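Local coordinates for protein Lys-gingipain catalytic subunit (Porphyromonas gingivalis, PDB 6I9A) that cleaves proteins after lysine residues as a secreted, calcium-binding cysteine endopeptidase of family C25, and may act as a virulence factor in periodontal disease, at residues His6-Tyr10 against Asp111-Tyr117; Met329-Leu334 against Tyr353-Val359. All coordinates share one frame; numbering follows the deposited sequence.

Interaction 1: residues His6-Tyr10 against Asp111-Tyr117. With CA (calcium ion), chain G.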
# COMPACT_ATOMS: atom_id res chain seq x y z
N HIS A 6 -4.15 -0.47 18.21
CA HIS A 6 -3.24 -0.38 17.10
C HIS A 6 -3.94 -0.03 15.83
O HIS A 6 -3.95 -0.84 14.88
CB HIS A 6 -2.49 -1.71 16.92
CG HIS A 6 -1.58 -2.01 18.05
ND1 HIS A 6 -0.46 -1.26 18.29
CD2 HIS A 6 -1.65 -3.00 18.95
CE1 HIS A 6 0.12 -1.81 19.35
NE2 HIS A 6 -0.60 -2.84 19.80
N GLY A 7 -4.50 1.16 15.81
CA GLY A 7 -5.21 1.59 14.61
C GLY A 7 -4.30 2.05 13.49
O GLY A 7 -3.06 2.01 13.54
N ASP A 8 -4.96 2.53 12.43
CA ASP A 8 -4.29 3.03 11.22
C ASP A 8 -3.16 4.00 11.62
O ASP A 8 -3.41 4.99 12.32
CB ASP A 8 -5.37 3.77 10.41
CG ASP A 8 -4.98 4.34 9.06
OD1 ASP A 8 -3.83 4.12 8.61
OD2 ASP A 8 -5.82 4.99 8.44
N LEU A 9 -1.97 3.75 11.13
CA LEU A 9 -0.79 4.59 11.40
C LEU A 9 -0.78 5.88 10.61
O LEU A 9 0.06 6.75 10.89
CB LEU A 9 0.51 3.81 11.11
CG LEU A 9 0.80 2.66 12.09
CD1 LEU A 9 2.10 2.02 11.71
CD2 LEU A 9 0.86 3.17 13.55
N TYR A 10 -1.62 6.03 9.58
CA TYR A 10 -1.58 7.26 8.80
C TYR A 10 -1.76 8.47 9.71
O TYR A 10 -2.62 8.49 10.59
CB TYR A 10 -2.66 7.20 7.72
CG TYR A 10 -2.64 8.42 6.83
CD1 TYR A 10 -1.77 8.49 5.75
CD2 TYR A 10 -3.42 9.54 7.13
CE1 TYR A 10 -1.75 9.62 4.92
CE2 TYR A 10 -3.38 10.69 6.32
CZ TYR A 10 -2.53 10.71 5.23
OH TYR A 10 -2.50 11.83 4.43
N ASP A 111 7.25 -5.24 21.13
CA ASP A 111 6.22 -6.16 20.67
C ASP A 111 6.38 -6.46 19.16
O ASP A 111 7.38 -6.08 18.53
CB ASP A 111 4.85 -5.60 21.06
CG ASP A 111 4.42 -4.39 20.31
OD1 ASP A 111 5.09 -4.04 19.26
OD2 ASP A 111 3.42 -3.77 20.70
N TYR A 112 5.38 -7.14 18.59
CA TYR A 112 5.50 -7.49 17.17
C TYR A 112 4.68 -6.59 16.24
O TYR A 112 4.57 -6.85 15.03
CB TYR A 112 5.21 -8.98 16.89
CG TYR A 112 3.88 -9.48 17.44
CD1 TYR A 112 2.67 -8.95 16.99
CD2 TYR A 112 3.84 -10.45 18.43
CE1 TYR A 112 1.45 -9.39 17.50
CE2 TYR A 112 2.63 -10.92 18.93
CZ TYR A 112 1.44 -10.37 18.46
OH TYR A 112 0.22 -10.80 18.95
N PHE A 113 4.10 -5.52 16.80
CA PHE A 113 3.38 -4.56 16.00
C PHE A 113 4.31 -3.50 15.43
O PHE A 113 5.05 -2.87 16.21
CB PHE A 113 2.29 -3.86 16.79
CG PHE A 113 1.16 -4.75 17.21
CD1 PHE A 113 0.09 -5.01 16.36
CD2 PHE A 113 1.18 -5.38 18.45
CE1 PHE A 113 -0.98 -5.83 16.77
CE2 PHE A 113 0.12 -6.20 18.86
CZ PHE A 113 -0.95 -6.42 18.01
N PRO A 114 4.29 -3.26 14.14
CA PRO A 114 5.14 -2.20 13.58
C PRO A 114 4.85 -0.82 14.13
O PRO A 114 3.69 -0.49 14.45
CB PRO A 114 4.79 -2.20 12.08
CG PRO A 114 4.26 -3.59 11.84
CD PRO A 114 3.50 -3.94 13.09
N GLU A 115 5.89 0.02 14.16
CA GLU A 115 5.77 1.46 14.47
C GLU A 115 5.54 2.29 13.23
O GLU A 115 5.14 3.45 13.39
CB GLU A 115 7.07 1.94 15.17
CG GLU A 115 6.96 1.85 16.71
CD GLU A 115 6.58 0.48 17.20
OE1 GLU A 115 5.39 0.30 17.57
OE2 GLU A 115 7.44 -0.43 17.21
N MET A 116 5.84 1.75 12.04
CA MET A 116 5.75 2.45 10.78
C MET A 116 5.12 1.54 9.74
O MET A 116 5.39 0.33 9.77
CB MET A 116 7.15 2.84 10.28
CG MET A 116 7.84 3.89 11.17
SD MET A 116 9.63 4.01 10.88
CE MET A 116 10.18 2.52 11.76
N TYR A 117 4.41 2.11 8.77
CA TYR A 117 3.95 1.35 7.61
C TYR A 117 5.11 1.12 6.68
O TYR A 117 5.67 2.09 6.14
CB TYR A 117 2.88 2.15 6.87
CG TYR A 117 1.48 2.11 7.43
CD1 TYR A 117 1.02 1.00 8.17
CD2 TYR A 117 0.56 3.10 7.11
CE1 TYR A 117 -0.31 0.92 8.58
CE2 TYR A 117 -0.77 3.03 7.53
CZ TYR A 117 -1.20 1.93 8.25
OH TYR A 117 -2.51 1.84 8.67
CA CA G . 5.80 -2.04 18.22
O HOH W 1 3.64 -1.58 19.12
O HOH W 2 7.76 -3.45 17.96
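His6 lays its imidazole flat on the phenyl ring of Phe113, in a face-to-face stack with centroids 3.8 Å apart and planes 16° from parallel. Following His6 outward, CB carries the ring, turned onto Phe113 with CG anti to the carbonyl carbon; CG lies nearest Phe113 CD1, ND1 faces CG and CB of Phe113, CD2 sits over the middle of the phenyl ring, CE1 stays by Phe113 CG and CD2, and NE2 comes to 3.4 Å from Phe113 CD2. The other phenyl face is taken by Tyr112. Phe113 is anchored through its backbone: its O binds the calcium ion at 2.3 Å, and its N donates to Asp111 OD1, closing an Asx turn. Asp111 OD1 also binds the metal, Glu115 chelates it through both carboxylate oxygens, OE2 also accepting from Val108 N, and two waters and Asp109 complete the site. At the other end Leu9 CB stands over the centre of the Tyr117 ring, 3.8 Å from its centroid, while Leu9 CD1 runs on to Met116 C (3.6 Å). The Tyr117 hydroxyl donates to Asp8 OD1 over 2.6 Å, from the anti side and tilted 33° out of the carboxylate plane. With CG anti to the Asp8 backbone N (chi1 -177°), OD1 also accepts from Tyr10 N, 3.1 Å away on the opposite face, in a second Asx turn. Asp8 OD2 is held by Tyr322 N. These three bonds would probably favour a charged Asp8, while calcium probably helps to fix the loop that carries Phe113, the residue His6 stacks on.

Interaction 2: residues Met329-Leu334 against Tyr353-Val359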
# COMPACT_ATOMS: atom_id res chain seq x y z
N MET A 329 -3.26 -4.14 4.41
CA MET A 329 -2.52 -5.26 5.02
C MET A 329 -2.60 -5.21 6.55
O MET A 329 -2.80 -6.22 7.20
CB MET A 329 -1.08 -5.22 4.53
CG MET A 329 -0.23 -6.37 5.07
SD MET A 329 1.44 -6.37 4.41
CE MET A 329 2.25 -5.16 5.46
N TRP A 330 -2.47 -3.99 7.10
CA TRP A 330 -2.53 -3.76 8.54
C TRP A 330 -3.87 -4.25 9.07
O TRP A 330 -3.94 -4.97 10.06
CB TRP A 330 -2.38 -2.25 8.78
CG TRP A 330 -2.27 -1.91 10.23
CD1 TRP A 330 -3.30 -1.65 11.09
CD2 TRP A 330 -1.07 -1.72 10.96
NE1 TRP A 330 -2.78 -1.32 12.35
CE2 TRP A 330 -1.42 -1.36 12.28
CE3 TRP A 330 0.27 -1.84 10.62
CZ2 TRP A 330 -0.44 -1.10 13.26
CZ3 TRP A 330 1.22 -1.59 11.57
CH2 TRP A 330 0.87 -1.24 12.87
N ALA A 331 -4.98 -3.86 8.43
CA ALA A 331 -6.33 -4.25 8.86
C ALA A 331 -6.47 -5.78 8.83
O ALA A 331 -7.08 -6.36 9.73
CB ALA A 331 -7.37 -3.58 7.96
N GLY A 332 -5.95 -6.43 7.78
CA GLY A 332 -6.04 -7.90 7.73
C GLY A 332 -5.33 -8.52 8.89
O GLY A 332 -5.84 -9.42 9.57
N ASN A 333 -4.11 -8.02 9.18
CA ASN A 333 -3.37 -8.57 10.30
C ASN A 333 -4.04 -8.28 11.63
O ASN A 333 -4.00 -9.14 12.52
CB ASN A 333 -1.95 -8.04 10.30
CG ASN A 333 -1.07 -8.53 9.16
OD1 ASN A 333 -1.43 -9.46 8.43
ND2 ASN A 333 0.09 -7.85 9.01
N LEU A 334 -4.70 -7.11 11.77
CA LEU A 334 -5.45 -6.85 12.99
C LEU A 334 -6.57 -7.85 13.17
O LEU A 334 -6.81 -8.32 14.28
CB LEU A 334 -6.07 -5.44 12.96
CG LEU A 334 -5.13 -4.25 13.09
CD1 LEU A 334 -5.97 -2.97 12.98
CD2 LEU A 334 -4.41 -4.24 14.46
N TYR A 353 1.68 -13.92 11.49
CA TYR A 353 1.07 -13.07 10.43
C TYR A 353 1.76 -11.73 10.30
O TYR A 353 2.00 -11.28 9.16
CB TYR A 353 -0.45 -12.90 10.64
CG TYR A 353 -1.19 -13.88 9.74
CD1 TYR A 353 -2.00 -13.42 8.70
CD2 TYR A 353 -0.97 -15.25 9.85
CE1 TYR A 353 -2.57 -14.32 7.79
CE2 TYR A 353 -1.48 -16.14 8.91
CZ TYR A 353 -2.28 -15.66 7.88
OH TYR A 353 -2.79 -16.55 6.98
N TRP A 354 2.14 -11.08 11.42
CA TRP A 354 2.85 -9.80 11.31
C TRP A 354 4.20 -10.01 10.65
O TRP A 354 4.64 -9.12 9.91
CB TRP A 354 2.95 -9.15 12.69
CG TRP A 354 1.63 -8.61 13.17
CD1 TRP A 354 0.75 -9.21 14.04
CD2 TRP A 354 1.01 -7.39 12.73
NE1 TRP A 354 -0.37 -8.43 14.18
CE2 TRP A 354 -0.25 -7.30 13.38
CE3 TRP A 354 1.38 -6.39 11.81
CZ2 TRP A 354 -1.12 -6.21 13.19
CZ3 TRP A 354 0.53 -5.32 11.65
CH2 TRP A 354 -0.72 -5.24 12.30
N GLU A 355 4.88 -11.16 10.87
CA GLU A 355 6.13 -11.45 10.17
C GLU A 355 5.91 -11.86 8.70
O GLU A 355 6.84 -11.75 7.89
CB GLU A 355 6.85 -12.62 10.85
CG GLU A 355 7.51 -12.31 12.19
CD GLU A 355 8.26 -13.48 12.77
OE1 GLU A 355 8.02 -14.64 12.36
OE2 GLU A 355 9.14 -13.23 13.62
N ALA A 356 4.74 -12.42 8.39
CA ALA A 356 4.50 -13.06 7.10
C ALA A 356 4.17 -12.08 5.96
O ALA A 356 4.74 -12.15 4.88
CB ALA A 356 3.35 -14.06 7.22
N TYR A 357 3.16 -11.22 6.20
CA TYR A 357 2.63 -10.38 5.12
C TYR A 357 3.51 -9.19 4.85
O TYR A 357 4.06 -8.55 5.78
CB TYR A 357 1.19 -10.00 5.41
CG TYR A 357 0.20 -11.01 4.83
CD1 TYR A 357 -0.19 -12.14 5.56
CD2 TYR A 357 -0.29 -10.87 3.54
CE1 TYR A 357 -1.05 -13.08 5.01
CE2 TYR A 357 -1.17 -11.80 3.00
CZ TYR A 357 -1.56 -12.89 3.74
OH TYR A 357 -2.46 -13.76 3.16
N HIS A 358 3.67 -8.88 3.56
CA HIS A 358 4.48 -7.75 3.12
C HIS A 358 3.79 -7.00 2.02
O HIS A 358 3.03 -7.58 1.25
CB HIS A 358 5.82 -8.28 2.56
CG HIS A 358 6.75 -8.80 3.63
ND1 HIS A 358 6.56 -10.03 4.21
CD2 HIS A 358 7.81 -8.20 4.23
CE1 HIS A 358 7.52 -10.15 5.14
NE2 HIS A 358 8.29 -9.06 5.19
N VAL A 359 4.19 -5.72 1.90
CA VAL A 359 3.92 -4.93 0.72
C VAL A 359 5.20 -4.88 -0.13
O VAL A 359 6.26 -4.46 0.37
CB VAL A 359 3.47 -3.49 1.04
CG1 VAL A 359 3.25 -2.71 -0.28
CG2 VAL A 359 2.17 -3.47 1.88
O HOH W 3 2.86 -7.89 8.13
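Helix 325-342 of the C25 catalytic domain packs here against the junction where helix 350-356 runs directly into edge strand 357-361. Trp354 carries much of the contact. Its indole presents an edge to the face of Trp330 in a T-shaped pair, the six-membered rings at 73° with centroids 4.9 Å apart. One face of Trp354 receives Asn333: CB sits 3.5 Å from the centroid of its six-membered ring, and ND2 approaches Trp354 CE3 to 3.4 Å. Because Asn333 CG is anti to its own carbonyl carbon (chi1 -68°), the amide extends over the indole, steeply inclined to it at 70°. Its OD1 accepts from Trp291 NE1, whereas ND2 makes a weak bond to a water that donates to Trp354 O and Tyr357 O, so this water links those two carbonyls firmly and Asn333 only weakly. Met329 extends to the strand, its SD 3.4 Å from His358 C and also against Tyr357 CB and Val359 CG2. Helix segment 329-334 and strand segment 357-359 run nearly antiparallel, axes 9.6 Å apart, with Ile277 of neighbouring strand 273-279 touching Met329, Tyr357 and Val359, and helix 285-293 packing on Tyr353.

In the fold
The two contacts lie about 10 Å apart between centres and follow one another along the chain, interaction 1 closing before interaction 2 opens. Trp330 of helix 325-342 joins them: its NE1 probably donates to His6 O, and its ring packs on Pro114 and Tyr117. Trp354 likewise meets Phe113 edge to face, bringing the calcium-binding loop up to helix 350-356. Strand 117-121, which Tyr117 opens, is an outer strand of the parallel four-stranded sheet, while strand 357-361 edges the six-stranded mixed sheet; Val359 and Arg120 share backbone hydrogen bonding. The N-terminal loop, metal loop and late helices thus help join the two sheets of the catalytic domain.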